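Local coordinates for protein pyruvate kinase (Pyrobaculum aerophilum, PDB 3QTG) that catalyses the last step of glycolysis, passing the phosphoryl group of phosphoenolpyruvate to ADP to give pyruvate and ATP, with the help of a divalent metal cation, at residues A370-F380 / I436-T447; S383-A391 / S411-E419. One frame throughout, in Å; residues are numbered along the deposited sequence.

Interaction 1 (A370-F380 / I436-T447)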
loop_
_atom_site.group_PDB
_atom_site.type_symbol
_atom_site.label_atom_id
_atom_site.label_comp_id
_atom_site.label_asym_id
_atom_site.label_seq_id
_atom_site.Cartn_x
_atom_site.Cartn_y
_atom_site.Cartn_z
ATOM N N ALA A 370 -6.770 9.012 -16.680
ATOM C CA ALA A 370 -7.772 8.534 -17.634
ATOM C C ALA A 370 -8.515 7.303 -17.114
ATOM O O ALA A 370 -9.712 7.188 -17.302
ATOM C CB ALA A 370 -7.158 8.258 -18.989
ATOM N N GLN A 371 -7.785 6.396 -16.469
ATOM C CA GLN A 371 -8.358 5.209 -15.826
ATOM C C GLN A 371 -9.405 5.608 -14.766
ATOM O O GLN A 371 -10.521 5.108 -14.784
ATOM C CB GLN A 371 -7.241 4.330 -15.229
ATOM C CG GLN A 371 -7.695 3.060 -14.487
ATOM C CD GLN A 371 -8.666 2.172 -15.291
ATOM O OE1 GLN A 371 -8.560 2.037 -16.510
ATOM N NE2 GLN A 371 -9.623 1.564 -14.591
ATOM N N ASP A 372 -9.039 6.543 -13.888
ATOM C CA ASP A 372 -9.933 7.083 -12.871
ATOM C C ASP A 372 -11.184 7.781 -13.388
ATOM O O ASP A 372 -12.220 7.728 -12.739
ATOM C CB ASP A 372 -9.182 8.054 -11.988
ATOM C CG ASP A 372 -8.735 7.430 -10.722
ATOM O OD1 ASP A 372 -9.548 7.391 -9.767
ATOM O OD2 ASP A 372 -7.569 6.987 -10.661
ATOM N N LEU A 373 -11.082 8.450 -14.539
ATOM C CA LEU A 373 -12.219 9.176 -15.100
ATOM C C LEU A 373 -13.010 8.355 -16.099
ATOM O O LEU A 373 -13.998 8.843 -16.636
ATOM C CB LEU A 373 -11.761 10.464 -15.788
ATOM C CG LEU A 373 -10.795 11.348 -15.025
ATOM C CD1 LEU A 373 -10.231 12.378 -15.973
ATOM C CD2 LEU A 373 -11.457 11.999 -13.791
ATOM N N GLY A 374 -12.560 7.125 -16.361
ATOM C CA GLY A 374 -13.145 6.284 -17.396
ATOM C C GLY A 374 -12.983 6.871 -18.786
ATOM O O GLY A 374 -13.872 6.735 -19.632
ATOM N N ALA A 375 -11.833 7.507 -19.030
ATOM C CA ALA A 375 -11.632 8.339 -20.223
ATOM C C ALA A 375 -10.753 7.686 -21.297
ATOM O O ALA A 375 -9.862 6.905 -20.990
ATOM C CB ALA A 375 -11.029 9.691 -19.797
ATOM N N ASN A 376 -11.000 8.020 -22.560
ATOM C CA ASN A 376 -10.046 7.668 -23.610
ATOM C C ASN A 376 -8.919 8.679 -23.713
ATOM O O ASN A 376 -9.124 9.885 -23.509
ATOM C CB ASN A 376 -10.718 7.454 -24.979
ATOM C CG ASN A 376 -11.397 6.079 -25.083
ATOM O OD1 ASN A 376 -10.808 5.074 -25.560
ATOM N ND2 ASN A 376 -12.617 6.014 -24.577
ATOM N N ILE A 377 -7.728 8.168 -24.015
ATOM C CA ILE A 377 -6.558 9.000 -24.237
ATOM C C ILE A 377 -6.374 9.278 -25.702
ATOM O O ILE A 377 -6.447 8.364 -26.541
ATOM C CB ILE A 377 -5.269 8.378 -23.644
ATOM C CG1 ILE A 377 -5.483 8.075 -22.160
ATOM C CG2 ILE A 377 -4.023 9.285 -23.932
ATOM C CD1 ILE A 377 -4.310 7.321 -21.453
ATOM N N LEU A 378 -6.130 10.557 -25.991
ATOM C CA LEU A 378 -5.804 11.036 -27.322
ATOM C C LEU A 378 -4.427 11.671 -27.246
ATOM O O LEU A 378 -4.155 12.407 -26.316
ATOM C CB LEU A 378 -6.831 12.093 -27.771
ATOM C CG LEU A 378 -8.236 11.713 -28.242
ATOM C CD1 LEU A 378 -8.991 10.855 -27.228
ATOM C CD2 LEU A 378 -9.028 13.009 -28.525
ATOM N N VAL A 379 -3.556 11.381 -28.204
ATOM C CA VAL A 379 -2.197 11.942 -28.222
ATOM C C VAL A 379 -1.894 12.496 -29.595
ATOM O O VAL A 379 -2.110 11.802 -30.602
ATOM C CB VAL A 379 -1.080 10.861 -27.976
ATOM C CG1 VAL A 379 0.278 11.518 -27.708
ATOM C CG2 VAL A 379 -1.441 9.927 -26.862
ATOM N N PHE A 380 -1.361 13.717 -29.646
ATOM C CA PHE A 380 -0.720 14.197 -30.860
ATOM C C PHE A 380 0.801 14.082 -30.751
ATOM O O PHE A 380 1.445 14.626 -29.846
ATOM C CB PHE A 380 -1.177 15.592 -31.318
ATOM C CG PHE A 380 -0.988 15.814 -32.808
ATOM C CD1 PHE A 380 -1.944 15.373 -33.718
ATOM C CD2 PHE A 380 0.164 16.416 -33.297
ATOM C CE1 PHE A 380 -1.770 15.556 -35.098
ATOM C CE2 PHE A 380 0.361 16.582 -34.681
ATOM C CZ PHE A 380 -0.612 16.147 -35.575
ATOM N N ILE A 436 -9.055 16.099 -31.408
ATOM C CA ILE A 436 -10.174 16.227 -30.478
ATOM C C ILE A 436 -11.489 16.338 -31.263
ATOM O O ILE A 436 -12.505 15.751 -30.871
ATOM C CB ILE A 436 -10.007 17.438 -29.523
ATOM C CG1 ILE A 436 -8.912 17.159 -28.495
ATOM C CG2 ILE A 436 -11.336 17.766 -28.816
ATOM C CD1 ILE A 436 -8.483 18.379 -27.659
ATOM N N SER A 437 -11.461 17.070 -32.377
ATOM C CA SER A 437 -12.644 17.202 -33.213
ATOM C C SER A 437 -13.081 15.842 -33.685
ATOM O O SER A 437 -14.262 15.500 -33.612
ATOM C CB SER A 437 -12.373 18.095 -34.415
ATOM O OG SER A 437 -12.400 19.443 -34.014
ATOM N N LEU A 438 -12.102 15.059 -34.129
ATOM C CA LEU A 438 -12.338 13.750 -34.725
ATOM C C LEU A 438 -12.686 12.669 -33.689
ATOM O O LEU A 438 -13.585 11.871 -33.916
ATOM C CB LEU A 438 -11.106 13.347 -35.544
ATOM C CG LEU A 438 -11.164 12.595 -36.874
ATOM C CD1 LEU A 438 -11.629 11.153 -36.690
ATOM C CD2 LEU A 438 -12.016 13.330 -37.924
ATOM N N LYS A 439 -11.985 12.627 -32.559
ATOM C CA LYS A 439 -12.142 11.496 -31.619
ATOM C C LYS A 439 -12.547 11.891 -30.202
ATOM O O LYS A 439 -12.371 11.117 -29.255
ATOM C CB LYS A 439 -10.866 10.625 -31.569
ATOM C CG LYS A 439 -10.482 9.973 -32.884
ATOM C CD LYS A 439 -11.455 8.860 -33.269
ATOM C CE LYS A 439 -11.001 8.188 -34.562
ATOM N NZ LYS A 439 -11.826 7.014 -34.904
ATOM N N GLY A 440 -13.120 13.077 -30.064
ATOM C CA GLY A 440 -13.349 13.661 -28.748
ATOM C C GLY A 440 -14.669 13.327 -28.110
ATOM O O GLY A 440 -15.391 14.234 -27.674
ATOM N N THR A 441 -14.989 12.034 -28.049
ATOM C CA THR A 441 -16.086 11.551 -27.199
ATOM C C THR A 441 -15.694 11.565 -25.715
ATOM O O THR A 441 -14.546 11.317 -25.331
ATOM C CB THR A 441 -16.654 10.151 -27.627
ATOM O OG1 THR A 441 -15.645 9.384 -28.301
ATOM C CG2 THR A 441 -17.844 10.321 -28.576
ATOM N N THR A 442 -16.680 11.868 -24.891
ATOM C CA THR A 442 -16.494 12.200 -23.493
ATOM C C THR A 442 -16.713 10.960 -22.638
ATOM O O THR A 442 -17.640 10.198 -22.905
ATOM C CB THR A 442 -17.500 13.327 -23.134
ATOM O OG1 THR A 442 -17.053 14.560 -23.716
ATOM C CG2 THR A 442 -17.667 13.507 -21.645
ATOM N N PRO A 443 -15.873 10.754 -21.597
ATOM C CA PRO A 443 -14.712 11.561 -21.211
ATOM C C PRO A 443 -13.457 11.349 -22.080
ATOM O O PRO A 443 -13.236 10.253 -22.628
ATOM C CB PRO A 443 -14.446 11.125 -19.754
ATOM C CG PRO A 443 -15.612 10.270 -19.345
ATOM C CD PRO A 443 -16.093 9.661 -20.632
ATOM N N PHE A 444 -12.655 12.405 -22.224
ATOM C CA PHE A 444 -11.335 12.271 -22.843
ATOM C C PHE A 444 -10.221 13.005 -22.081
ATOM O O PHE A 444 -10.480 13.969 -21.345
ATOM C CB PHE A 444 -11.350 12.622 -24.341
ATOM C CG PHE A 444 -11.513 14.096 -24.639
ATOM C CD1 PHE A 444 -10.463 14.992 -24.431
ATOM C CD2 PHE A 444 -12.710 14.579 -25.176
ATOM C CE1 PHE A 444 -10.605 16.348 -24.705
ATOM C CE2 PHE A 444 -12.877 15.954 -25.458
ATOM C CZ PHE A 444 -11.825 16.838 -25.220
ATOM N N VAL A 445 -8.997 12.496 -22.259
ATOM C CA VAL A 445 -7.755 13.105 -21.816
ATOM C C VAL A 445 -6.868 13.203 -23.058
ATOM O O VAL A 445 -6.373 12.177 -23.558
ATOM C CB VAL A 445 -7.059 12.250 -20.732
ATOM C CG1 VAL A 445 -5.658 12.787 -20.403
ATOM C CG2 VAL A 445 -7.911 12.135 -19.460
ATOM N N ALA A 446 -6.684 14.426 -23.564
ATOM C CA ALA A 446 -5.940 14.670 -24.794
ATOM C C ALA A 446 -4.630 15.405 -24.509
ATOM O O ALA A 446 -4.640 16.405 -23.819
ATOM C CB ALA A 446 -6.801 15.468 -25.777
ATOM N N THR A 447 -3.510 14.902 -25.040
ATOM C CA THR A 447 -2.182 15.514 -24.817
ATOM C C THR A 447 -1.259 15.624 -26.012
ATOM O O THR A 447 -1.376 14.899 -26.993
ATOM C CB THR A 447 -1.262 14.703 -23.851
ATOM O OG1 THR A 447 -1.667 13.325 -23.779
ATOM C CG2 THR A 447 -1.189 15.308 -22.542
#

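Interaction 2 (S383-A391 / S411-E419). With SO4 (sulfate ion), chain C.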
loop_
_atom_site.group_PDB
_atom_site.type_symbol
_atom_site.label_atom_id
_atom_site.label_comp_id
_atom_site.label_asym_id
_atom_site.label_seq_id
_atom_site.Cartn_x
_atom_site.Cartn_y
_atom_site.Cartn_z
ATOM N N SER A 383 6.811 12.130 -33.700
ATOM C CA SER A 383 7.674 10.993 -33.998
ATOM C C SER A 383 7.212 9.683 -33.369
ATOM O O SER A 383 7.870 8.663 -33.526
ATOM C CB SER A 383 9.107 11.292 -33.531
ATOM O OG SER A 383 9.612 12.448 -34.194
ATOM N N GLY A 384 6.102 9.716 -32.631
ATOM C CA GLY A 384 5.644 8.541 -31.881
ATOM C C GLY A 384 6.129 8.428 -30.440
ATOM O O GLY A 384 5.734 7.508 -29.743
ATOM N N THR A 385 6.965 9.359 -29.986
ATOM C CA THR A 385 7.616 9.265 -28.658
ATOM C C THR A 385 6.640 9.259 -27.442
ATOM O O THR A 385 6.704 8.379 -26.584
ATOM C CB THR A 385 8.667 10.373 -28.490
ATOM O OG1 THR A 385 9.517 10.411 -29.656
ATOM C CG2 THR A 385 9.530 10.145 -27.230
ATOM N N LEU A 386 5.730 10.225 -27.374
ATOM C CA LEU A 386 4.817 10.281 -26.246
ATOM C C LEU A 386 3.811 9.142 -26.341
ATOM O O LEU A 386 3.424 8.565 -25.308
ATOM C CB LEU A 386 4.109 11.639 -26.145
ATOM C CG LEU A 386 3.183 11.850 -24.928
ATOM C CD1 LEU A 386 3.900 11.656 -23.571
ATOM C CD2 LEU A 386 2.499 13.223 -25.003
ATOM N N ALA A 387 3.401 8.809 -27.569
ATOM C CA ALA A 387 2.406 7.749 -27.778
ATOM C C ALA A 387 2.910 6.435 -27.211
ATOM O O ALA A 387 2.205 5.765 -26.457
ATOM C CB ALA A 387 2.076 7.598 -29.260
ATOM N N ARG A 388 4.143 6.077 -27.571
ATOM C CA ARG A 388 4.845 4.937 -26.964
ATOM C C ARG A 388 5.029 5.027 -25.441
ATOM O O ARG A 388 4.890 4.022 -24.738
ATOM C CB ARG A 388 6.206 4.729 -27.633
ATOM C CG ARG A 388 6.108 4.089 -29.027
ATOM C CD ARG A 388 7.495 4.032 -29.691
ATOM N NE ARG A 388 7.394 3.853 -31.141
ATOM C CZ ARG A 388 7.495 2.669 -31.738
ATOM N NH1 ARG A 388 7.711 1.570 -31.009
ATOM N NH2 ARG A 388 7.393 2.575 -33.061
ATOM N N ARG A 389 5.363 6.206 -24.928
ATOM C CA ARG A 389 5.526 6.332 -23.489
ATOM C C ARG A 389 4.186 6.091 -22.757
ATOM O O ARG A 389 4.162 5.517 -21.685
ATOM C CB ARG A 389 6.142 7.675 -23.113
ATOM C CG ARG A 389 6.480 7.793 -21.623
ATOM C CD ARG A 389 7.006 9.176 -21.245
ATOM N NE ARG A 389 7.942 9.697 -22.234
ATOM C CZ ARG A 389 9.230 9.386 -22.304
ATOM N NH1 ARG A 389 9.978 9.912 -23.276
ATOM N NH2 ARG A 389 9.775 8.551 -21.419
ATOM N N ILE A 390 3.083 6.514 -23.351
ATOM C CA ILE A 390 1.765 6.256 -22.778
ATOM C C ILE A 390 1.452 4.768 -22.817
ATOM O O ILE A 390 1.025 4.204 -21.803
ATOM C CB ILE A 390 0.634 7.089 -23.468
ATOM C CG1 ILE A 390 0.639 8.529 -22.925
ATOM C CG2 ILE A 390 -0.746 6.447 -23.229
ATOM C CD1 ILE A 390 0.095 9.538 -23.888
ATOM N N ALA A 391 1.670 4.150 -23.981
ATOM C CA ALA A 391 1.372 2.726 -24.182
ATOM C C ALA A 391 2.052 1.804 -23.192
ATOM O O ALA A 391 1.473 0.791 -22.782
ATOM C CB ALA A 391 1.689 2.287 -25.620
ATOM N N SER A 411 4.499 2.563 -37.721
ATOM C CA SER A 411 5.308 2.037 -36.642
ATOM C C SER A 411 4.419 1.693 -35.430
ATOM O O SER A 411 4.564 0.629 -34.823
ATOM C CB SER A 411 6.347 3.095 -36.266
ATOM O OG SER A 411 7.439 2.537 -35.575
ATOM N N LEU A 412 3.468 2.576 -35.130
ATOM C CA LEU A 412 2.651 2.500 -33.908
ATOM C C LEU A 412 1.517 1.476 -34.016
ATOM O O LEU A 412 0.898 1.098 -33.026
ATOM C CB LEU A 412 2.085 3.889 -33.577
ATOM C CG LEU A 412 3.116 4.990 -33.384
ATOM C CD1 LEU A 412 2.404 6.298 -33.081
ATOM C CD2 LEU A 412 4.122 4.624 -32.270
ATOM N N SER A 413 1.291 1.009 -35.235
ATOM C CA SER A 413 0.263 0.024 -35.531
ATOM C C SER A 413 0.361 -1.282 -34.722
ATOM O O SER A 413 -0.651 -1.941 -34.472
ATOM C CB SER A 413 0.328 -0.294 -37.015
ATOM O OG SER A 413 -0.894 -0.886 -37.405
ATOM N N ILE A 414 1.582 -1.648 -34.324
ATOM C CA ILE A 414 1.813 -2.873 -33.564
ATOM C C ILE A 414 2.222 -2.618 -32.102
ATOM O O ILE A 414 2.727 -3.508 -31.420
ATOM C CB ILE A 414 2.776 -3.871 -34.317
ATOM C CG1 ILE A 414 4.198 -3.302 -34.497
ATOM C CG2 ILE A 414 2.175 -4.246 -35.687
ATOM C CD1 ILE A 414 5.246 -4.407 -34.667
ATOM N N VAL A 415 1.994 -1.391 -31.631
ATOM C CA VAL A 415 2.198 -1.037 -30.231
ATOM C C VAL A 415 0.843 -1.164 -29.498
ATOM O O VAL A 415 -0.203 -0.785 -30.038
ATOM C CB VAL A 415 2.814 0.403 -30.084
ATOM C CG1 VAL A 415 3.023 0.759 -28.594
ATOM C CG2 VAL A 415 4.171 0.504 -30.823
ATOM N N TRP A 416 0.870 -1.736 -28.303
ATOM C CA TRP A 416 -0.301 -1.874 -27.407
ATOM C C TRP A 416 -1.286 -0.693 -27.420
ATOM O O TRP A 416 -0.902 0.441 -27.142
ATOM C CB TRP A 416 0.188 -2.084 -25.973
ATOM C CG TRP A 416 -0.897 -1.994 -24.929
ATOM C CD1 TRP A 416 -1.323 -0.859 -24.274
ATOM C CD2 TRP A 416 -1.681 -3.075 -24.404
ATOM N NE1 TRP A 416 -2.306 -1.168 -23.392
ATOM C CE2 TRP A 416 -2.565 -2.513 -23.448
ATOM C CE3 TRP A 416 -1.715 -4.463 -24.643
ATOM C CZ2 TRP A 416 -3.492 -3.287 -22.716
ATOM C CZ3 TRP A 416 -2.650 -5.254 -23.911
ATOM C CH2 TRP A 416 -3.522 -4.644 -22.950
ATOM N N ALA A 417 -2.544 -0.991 -27.734
ATOM C CA ALA A 417 -3.716 -0.079 -27.624
ATOM C C ALA A 417 -3.784 1.059 -28.622
ATOM O O ALA A 417 -4.824 1.723 -28.729
ATOM C CB ALA A 417 -3.904 0.464 -26.167
ATOM N N LEU A 418 -2.690 1.315 -29.337
ATOM C CA LEU A 418 -2.609 2.516 -30.163
ATOM C C LEU A 418 -3.417 2.405 -31.432
ATOM O O LEU A 418 -3.346 1.394 -32.159
ATOM C CB LEU A 418 -1.160 2.902 -30.496
ATOM C CG LEU A 418 -0.181 3.119 -29.334
ATOM C CD1 LEU A 418 1.076 3.742 -29.880
ATOM C CD2 LEU A 418 -0.790 3.980 -28.209
ATOM N N GLU A 419 -4.189 3.452 -31.693
ATOM C CA GLU A 419 -4.859 3.590 -32.982
ATOM C C GLU A 419 -4.331 4.819 -33.724
ATOM O O GLU A 419 -4.792 5.939 -33.498
ATOM C CB GLU A 419 -6.382 3.621 -32.867
ATOM C CG GLU A 419 -7.008 3.184 -34.188
ATOM C CD GLU A 419 -8.461 3.554 -34.312
ATOM O OE1 GLU A 419 -8.804 4.265 -35.281
ATOM O OE2 GLU A 419 -9.257 3.147 -33.440
HETATM S S SO4 C . 6.472 13.276 -29.980
HETATM O O1 SO4 C . 5.749 14.292 -30.711
HETATM O O2 SO4 C . 7.205 12.445 -30.944
HETATM O O3 SO4 C . 5.550 12.429 -29.225
HETATM O O4 SO4 C . 7.429 13.845 -29.029
#

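Interaction 1 (A370-F380 / I436-T447)
Leu-378 and Val-445 form apolar centres on the two faces of adjacent parallel strands, in the three-layer alpha/beta sandwich of the C-terminal domain. With CG anti to its carbonyl carbon (chi1 -76°), Leu-378 sends CD2 to 3.9 Å from Ile-436 CA and CD1 to 4.1 Å from Phe-444 CB, beneath helix 428-439, both methyls lying 3.9 Å from Lys-439 O. An alanine here is likely to leave a gap between strand and helix, with Ile-436 and Lys-439 O losing their apolar cover. On the other face, Val-445 CG2 lies 4.0 Å from Ala-370 CB and is also met by Ala-375 CB, while Leu-366 of helix 358-373 adds to the cover. Where that helix ends, Gly-374 makes the positive-phi turn of a Schellman motif, and the ring of cis Pro-443 rests on the next residue, its CB 3.7 Å from Ala-375 CB. Five backbone hydrogen bonds zip the strands together. The first, Asn-376 N to Pro-443 O at 3.2 Å, is the longest, its donor above the carbonyl plane. At the far end Phe-380 N meets Thr-447 O at 2.9 Å, whereas the buried Thr-447 OG1 has no hydrogen-bond partner.

Interaction 2 (S383-A391 / S411-E419)
The guanidinium of Arg-388 has the methyl CG2 of Val-415 over one face, 3.7 Å from NH1, and Ser-411 at its edge, where CB lies in the plane 3.4 Å from NH2. Leu-412 approaches obliquely, its CD2 3.5 Å from Arg-388 NE. The arginine reaches this place because its chain is extended from CG to NE, crossing Leu-412 on the way. The indole of Trp-416, the other flat group, brings CD1 to 3.6 Å from Ala-391 O, while its NE1 is bonded to Pro-395 O.

Helix 385-391 also offers small residues to larger ones. Ala-387 CB rests against both Leu-412 CD1 and Leu-418 CD1, two methyls lying side by side, and Ala-391 CB lies 3.6 Å from Val-415 CG1. Val-415 can serve both neighbours because CG1 stands anti to the backbone N (chi1 -180°), which leaves CG2 for the arginine. The turns from Leu-412 to Leu-418 also face the barrel: Lys-18 NZ is hydrogen-bonded to the carbonyls of Ser-413, Val-415 and Leu-418.

Gly-384, the N-cap, has backbone angles that call for glycine, and a side chain would press on Leu-412. At this helix N-terminus a sulfate, probably from the crystallisation liquor, accepts hydrogen bonds from Ser-383 N to O2 (2.8 Å) and Leu-386 N to O3 (2.9 Å), with Ser-381 and Tyr-428 among its further partners. Anion binding by backbone N-H groups at a helix N-terminus is a common way for proteins to hold a phosphate or sulfate, consistent with the place where related pyruvate kinases hold a phosphate of their sugar effector.

Interactions 1 and 2 lie about 15 Å apart, centre to centre, in one alpha/beta domain and on the same sheet, whose strand order is 418-422, 399-403, 376-380, 444-448, 455-460. Along the chain, interaction 2 is nested within the loop that interaction 1 closes: strand 376-380 leads into helix 385-391, and strand 418-422 into helix 428-439. They meet directly where Val-379 CG2 packs 3.4 Å from Ile-390 CD1, on the face that helix 385-391 covers. The nested contacts thus tie the helices and strands of the one alpha/beta domain to its shared sheet, interaction 2 toward the barrel side and interaction 1 farther out, near the second subunit.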